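Local coordinates for protein ArsR family transcriptional regulator (Comamonas testosteroni, PDB 6UVU) that represses transcription and responds to Sb(III), as an ArsR-family regulator that probably binds DNA through a winged helix-turn-helix, at residues Asp42-Ala50 and Ala65-Gln76. Residues are numbered along the deposited sequence; the frame is centred on the assembly and turned at random.
Sequences DTRLRLLHA and AVGMKPQAVSNQ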
ATOM      1  N   ASP B  42       7.046  -5.930  -6.828  1.00 24.40           N
ATOM      2  CA  ASP B  42       6.835  -7.373  -6.817  1.00 28.90           C
ATOM      3  C   ASP B  42       7.853  -8.115  -5.948  1.00 25.26           C
ATOM      4  O   ASP B  42       7.499  -8.792  -4.981  1.00 24.06           O
ATOM      5  CB  ASP B  42       6.902  -7.853  -8.273  1.00 35.46           C
ATOM      6  CG  ASP B  42       6.056  -9.066  -8.529  1.00 47.66           C
ATOM      7  OD1 ASP B  42       6.477 -10.179  -8.133  1.00 59.74           O
ATOM      8  OD2 ASP B  42       4.971  -8.905  -9.142  1.00 55.75           O
ATOM      9  N   THR B  43       9.132  -7.961  -6.277  1.00 25.72           N
ATOM     10  CA  THR B  43      10.183  -8.712  -5.600  1.00 26.77           C
ATOM     11  C   THR B  43      10.326  -8.300  -4.142  1.00 23.20           C
ATOM     12  O   THR B  43      10.467  -9.160  -3.266  1.00 24.71           O
ATOM     13  CB  THR B  43      11.501  -8.522  -6.350  1.00 29.07           C
ATOM     14  OG1 THR B  43      11.440  -9.270  -7.570  1.00 28.33           O
ATOM     15  CG2 THR B  43      12.686  -8.982  -5.517  1.00 29.40           C
ATOM     16  N   ARG B  44      10.279  -6.991  -3.856  1.00 22.32           N
ATOM     17  CA  ARG B  44      10.414  -6.540  -2.472  1.00 20.67           C
ATOM     18  C   ARG B  44       9.293  -7.082  -1.606  1.00 18.80           C
ATOM     19  O   ARG B  44       9.507  -7.420  -0.437  1.00 17.52           O
ATOM     20  CB  ARG B  44      10.418  -5.017  -2.381  1.00 20.16           C
ATOM     21  CG  ARG B  44      11.671  -4.347  -2.891  1.00 20.72           C
ATOM     22  CD  ARG B  44      11.831  -2.979  -2.269  1.00 18.93           C
ATOM     23  NE  ARG B  44      10.877  -2.049  -2.817  1.00 19.43           N
ATOM     24  CZ  ARG B  44      10.993  -1.453  -3.999  1.00 20.60           C
ATOM     25  NH1 ARG B  44      12.034  -1.697  -4.787  1.00 22.10           N
ATOM     26  NH2 ARG B  44      10.045  -0.623  -4.402  1.00 18.52           N
ATOM     27  N   LEU B  45       8.083  -7.146  -2.160  1.00 19.86           N
ATOM     28  CA  LEU B  45       6.928  -7.565  -1.383  1.00 20.75           C
ATOM     29  C   LEU B  45       7.014  -9.048  -1.053  1.00 19.86           C
ATOM     30  O   LEU B  45       6.687  -9.464   0.061  1.00 19.55           O
ATOM     31  CB  LEU B  45       5.644  -7.246  -2.160  1.00 21.79           C
ATOM     32  CG  LEU B  45       4.323  -7.429  -1.407  1.00 24.09           C
ATOM     33  CD1 LEU B  45       4.213  -6.417  -0.272  1.00 27.21           C
ATOM     34  CD2 LEU B  45       3.088  -7.319  -2.321  1.00 25.46           C
ATOM     35  N   ARG B  46       7.441  -9.859  -2.019  1.00 21.75           N
ATOM     36  CA  ARG B  46       7.632 -11.284  -1.766  1.00 21.93           C
ATOM     37  C   ARG B  46       8.748 -11.514  -0.760  1.00 19.48           C
ATOM     38  O   ARG B  46       8.631 -12.381   0.110  1.00 19.44           O
ATOM     39  CB  ARG B  46       7.935 -12.013  -3.077  1.00 22.93           C
ATOM     40  CG  ARG B  46       6.799 -11.978  -4.088  1.00 24.21           C
ATOM     41  CD  ARG B  46       7.109 -12.912  -5.238  1.00 26.32           C
ATOM     42  NE  ARG B  46       7.019 -14.311  -4.832  1.00 26.81           N
ATOM     43  CZ  ARG B  46       7.902 -15.240  -5.186  1.00 28.03           C
ATOM     44  NH1 ARG B  46       8.944 -14.900  -5.934  1.00 27.51           N
ATOM     45  NH2 ARG B  46       7.755 -16.502  -4.790  1.00 26.02           N
ATOM     46  N   LEU B  47       9.835 -10.735  -0.858  1.00 20.65           N
ATOM     47  CA  LEU B  47      10.917 -10.843   0.120  1.00 20.27           C
ATOM     48  C   LEU B  47      10.414 -10.507   1.510  1.00 18.47           C
ATOM     49  O   LEU B  47      10.765 -11.181   2.493  1.00 17.41           O
ATOM     50  CB  LEU B  47      12.068  -9.897  -0.261  1.00 23.22           C
ATOM     51  CG  LEU B  47      13.048 -10.319  -1.351  1.00 25.45           C
ATOM     52  CD1 LEU B  47      14.012  -9.175  -1.690  1.00 24.45           C
ATOM     53  CD2 LEU B  47      13.827 -11.528  -0.856  1.00 27.46           C
ATOM     54  N   LEU B  48       9.575  -9.467   1.602  1.00 17.49           N
ATOM     55  CA  LEU B  48       9.053  -9.011   2.889  1.00 17.62           C
ATOM     56  C   LEU B  48       8.105 -10.038   3.489  1.00 17.39           C
ATOM     57  O   LEU B  48       8.091 -10.249   4.708  1.00 17.61           O
ATOM     58  CB  LEU B  48       8.329  -7.681   2.712  1.00 18.53           C
ATOM     59  CG  LEU B  48       8.981  -6.353   3.104  1.00 20.96           C
ATOM     60  CD1 LEU B  48      10.471  -6.461   3.185  1.00 21.52           C
ATOM     61  CD2 LEU B  48       8.566  -5.242   2.130  1.00 20.19           C
ATOM     62  N   HIS B  49       7.292 -10.672   2.649  1.00 16.66           N
ATOM     63  CA  HIS B  49       6.420 -11.722   3.149  1.00 16.16           C
ATOM     64  C   HIS B  49       7.225 -12.931   3.630  1.00 16.27           C
ATOM     65  O   HIS B  49       6.954 -13.469   4.706  1.00 13.78           O
ATOM     66  CB  HIS B  49       5.419 -12.141   2.073  1.00 15.74           C
ATOM     67  CG  HIS B  49       4.401 -13.120   2.580  1.00 14.92           C
ATOM     68  ND1 HIS B  49       3.776 -14.043   1.768  1.00 15.61           N
ATOM     69  CD2 HIS B  49       3.893 -13.302   3.820  1.00 14.31           C
ATOM     70  CE1 HIS B  49       2.931 -14.758   2.493  1.00 13.94           C
ATOM     71  NE2 HIS B  49       2.982 -14.327   3.740  1.00 13.34           N
ATOM     72  N   ALA B  50       8.197 -13.385   2.831  1.00 17.76           N
ATOM     73  CA  ALA B  50       9.037 -14.514   3.236  1.00 18.96           C
ATOM     74  C   ALA B  50       9.754 -14.234   4.555  1.00 22.08           C
ATOM     75  O   ALA B  50       9.910 -15.136   5.384  1.00 20.97           O
ATOM     76  CB  ALA B  50      10.052 -14.836   2.138  1.00 18.95           C
ATOM     77  N   ALA B  65      13.753 -19.384  -0.836  1.00 24.16           N
ATOM     78  CA  ALA B  65      12.306 -19.271  -0.653  1.00 25.54           C
ATOM     79  C   ALA B  65      11.634 -18.610  -1.848  1.00 25.51           C
ATOM     80  O   ALA B  65      10.560 -19.042  -2.272  1.00 24.87           O
ATOM     81  CB  ALA B  65      11.989 -18.494   0.625  1.00 26.93           C
ATOM     82  N   VAL B  66      12.239 -17.561  -2.399  1.00 26.72           N
ATOM     83  CA  VAL B  66      11.715 -16.900  -3.591  1.00 29.39           C
ATOM     84  C   VAL B  66      12.486 -17.445  -4.786  1.00 33.39           C
ATOM     85  O   VAL B  66      13.367 -18.299  -4.631  1.00 36.59           O
ATOM     86  CB  VAL B  66      11.830 -15.370  -3.474  1.00 29.30           C
ATOM     87  CG1 VAL B  66      11.056 -14.881  -2.258  1.00 30.38           C
ATOM     88  CG2 VAL B  66      13.297 -14.937  -3.366  1.00 29.25           C
ATOM     89  N   GLY B  67      12.182 -16.983  -5.987  1.00 36.39           N
ATOM     90  CA  GLY B  67      12.891 -17.596  -7.099  1.00 42.10           C
ATOM     91  C   GLY B  67      14.176 -16.915  -7.530  1.00 42.34           C
ATOM     92  O   GLY B  67      14.347 -16.676  -8.730  1.00 52.12           O
ATOM     93  N   MET B  68      15.097 -16.608  -6.610  1.00 41.26           N
ATOM     94  CA  MET B  68      16.136 -15.627  -6.921  1.00 37.96           C
ATOM     95  C   MET B  68      17.524 -16.074  -6.465  1.00 36.63           C
ATOM     96  O   MET B  68      17.680 -16.993  -5.660  1.00 35.87           O
ATOM     97  CB  MET B  68      15.804 -14.270  -6.296  1.00 38.31           C
ATOM     98  CG  MET B  68      14.500 -13.678  -6.784  1.00 40.88           C
ATOM     99  SD  MET B  68      14.062 -12.188  -5.880  1.00 46.86           S
ATOM    100  CE  MET B  68      15.516 -11.177  -6.171  1.00 48.05           C
ATOM    101  N   LYS B  69      18.544 -15.388  -7.005  1.00 38.99           N
ATOM    102  CA  LYS B  69      19.949 -15.653  -6.724  1.00 45.19           C
ATOM    103  C   LYS B  69      20.378 -14.925  -5.454  1.00 42.06           C
ATOM    104  O   LYS B  69      19.962 -13.789  -5.223  1.00 40.35           O
ATOM    105  CB  LYS B  69      20.820 -15.199  -7.890  1.00 51.32           C
ATOM    106  CG  LYS B  69      20.519 -15.910  -9.189  1.00 56.40           C
ATOM    107  CD  LYS B  69      20.822 -15.031 -10.394  1.00 59.31           C
ATOM    108  CE  LYS B  69      20.496 -15.777 -11.677  1.00 64.78           C
ATOM    109  NZ  LYS B  69      21.106 -17.144 -11.677  1.00 63.78           N
ATOM    110  N   PRO B  70      21.224 -15.543  -4.627  1.00 41.65           N
ATOM    111  CA  PRO B  70      21.591 -14.897  -3.356  1.00 43.35           C
ATOM    112  C   PRO B  70      22.160 -13.501  -3.525  1.00 41.96           C
ATOM    113  O   PRO B  70      21.870 -12.621  -2.706  1.00 38.50           O
ATOM    114  CB  PRO B  70      22.628 -15.860  -2.759  1.00 44.03           C
ATOM    115  CG  PRO B  70      22.342 -17.170  -3.408  1.00 46.96           C
ATOM    116  CD  PRO B  70      21.895 -16.840  -4.799  1.00 45.19           C
ATOM    117  N   GLN B  71      22.945 -13.260  -4.576  1.00 45.96           N
ATOM    118  CA  GLN B  71      23.627 -11.971  -4.688  1.00 49.84           C
ATOM    119  C   GLN B  71      22.641 -10.832  -4.929  1.00 47.80           C
ATOM    120  O   GLN B  71      22.767  -9.758  -4.328  1.00 42.49           O
ATOM    121  CB  GLN B  71      24.684 -12.019  -5.792  1.00 53.27           C
ATOM    122  CG  GLN B  71      26.113 -12.060  -5.258  1.00 56.79           C
ATOM    123  CD  GLN B  71      26.389 -10.961  -4.228  1.00 56.44           C
ATOM    124  OE1 GLN B  71      26.065  -9.791  -4.446  1.00 57.11           O
ATOM    125  NE2 GLN B  71      26.985 -11.341  -3.098  1.00 51.45           N
ATOM    126  N   ALA B  72      21.654 -11.052  -5.803  1.00 43.23           N
ATOM    127  CA  ALA B  72      20.609 -10.058  -6.007  1.00 40.47           C
ATOM    128  C   ALA B  72      19.766  -9.873  -4.750  1.00 38.75           C
ATOM    129  O   ALA B  72      19.415  -8.742  -4.391  1.00 38.38           O
ATOM    130  CB  ALA B  72      19.728 -10.472  -7.186  1.00 39.17           C
ATOM    131  N   VAL B  73      19.408 -10.975  -4.078  1.00 35.56           N
ATOM    132  CA  VAL B  73      18.633 -10.875  -2.840  1.00 34.44           C
ATOM    133  C   VAL B  73      19.432 -10.124  -1.786  1.00 34.60           C
ATOM    134  O   VAL B  73      18.898  -9.270  -1.060  1.00 31.90           O
ATOM    135  CB  VAL B  73      18.221 -12.275  -2.336  1.00 34.54           C
ATOM    136  CG1 VAL B  73      17.684 -12.193  -0.910  1.00 33.82           C
ATOM    137  CG2 VAL B  73      17.176 -12.901  -3.246  1.00 37.83           C
ATOM    138  N   SER B  74      20.729 -10.429  -1.694  1.00 34.33           N
ATOM    139  CA  SER B  74      21.572  -9.779  -0.700  1.00 32.52           C
ATOM    140  C   SER B  74      21.541  -8.274  -0.880  1.00 32.28           C
ATOM    141  O   SER B  74      21.339  -7.522   0.078  1.00 29.90           O
ATOM    142  CB  SER B  74      23.010 -10.297  -0.793  1.00 33.83           C
ATOM    143  OG  SER B  74      23.869  -9.539   0.050  1.00 33.54           O
ATOM    144  N   ASN B  75      21.707  -7.818  -2.117  1.00 33.68           N
ATOM    145  CA  ASN B  75      21.726  -6.384  -2.347  1.00 33.86           C
ATOM    146  C   ASN B  75      20.385  -5.775  -1.978  1.00 32.44           C
ATOM    147  O   ASN B  75      20.334  -4.741  -1.306  1.00 32.94           O
ATOM    148  CB  ASN B  75      22.129  -6.101  -3.796  1.00 38.21           C
ATOM    149  CG  ASN B  75      23.530  -6.665  -4.138  1.00 40.68           C
ATOM    150  OD1 ASN B  75      24.338  -6.989  -3.245  1.00 35.38           O
ATOM    151  ND2 ASN B  75      23.815  -6.785  -5.435  1.00 42.34           N
ATOM    152  N   GLN B  76      19.288  -6.458  -2.329  1.00 32.63           N
ATOM    153  CA  GLN B  76      17.950  -5.986  -1.979  1.00 31.02           C
ATOM    154  C   GLN B  76      17.782  -5.839  -0.472  1.00 30.66           C
ATOM    155  O   GLN B  76      17.143  -4.891   0.000  1.00 31.40           O
ATOM    156  CB  GLN B  76      16.900  -6.953  -2.525  1.00 35.64           C
ATOM    157  CG  GLN B  76      16.722  -6.932  -4.036  1.00 38.14           C
ATOM    158  CD  GLN B  76      15.533  -6.086  -4.464  1.00 41.37           C
ATOM    159  OE1 GLN B  76      15.239  -5.047  -3.861  1.00 44.24           O
ATOM    160  NE2 GLN B  76      14.831  -6.537  -5.503  1.00 42.42           N
TER
HETATM  161  O   HOH W   1      14.043  -3.469  -5.360  1.00 32.11           O
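T43, L47 and Q76 meet inside the winged helix-turn-helix domain of this ArsR-family repressor, where helix 42-54 packs on the turn and second helix of the helix-turn-helix. The two axes, taken over 42-50 and 70-76, cross at 85° and come within 11.5 Å. Residues 66-69 form the turn, and G67 is the centre of an inverse gamma turn. Helix 70-82 follows and is probably the recognition helix, as in relatives.

L47 fills the middle. Its CG lies anti to the carbonyl carbon (chi1 -80°), and the branch ends part to two partners. CD1 touches Q76 CB at 3.7 Å, while CD2 meets V73 CG1 at 3.9 Å and also faces the V66 methyl CG2. T43 turns its methyl toward 65-76. CG2 reaches M68 SD tip to tip at 3.5 Å and lies 3.3 Å from Q76 NE2. The M68 chain bends at chi3 (57°), which brings CE to the same methyl.

Q76 crosses T43 and R44 at about right angles. One water joins it to R44: the water donates to Q76 OE1 (2.5 Å) and accepts from R44 NH1 (2.7 Å), in the guanidinium plane. An alanine in place of Q76 would keep CB against L47 but would probably leave this water without its acceptor and uncover one side of the T43 methyl, which M68 would still touch. R44 NE and NH2 bond to the carbonyls of V38 and K37.

On the flank of helix 42-54, R46 slides past V66, whose CG1 sits over one guanidinium face, 4.2 Å above the plane and offset toward the rim. R46 NE bonds to I24 O of the second subunit, so this edge also faces the dimer partner. A50 on A65 ends the contact. L47 and A50 continue onto L62 of helix 59-65, while L45 and H49 pack on L108 of helix 102-121.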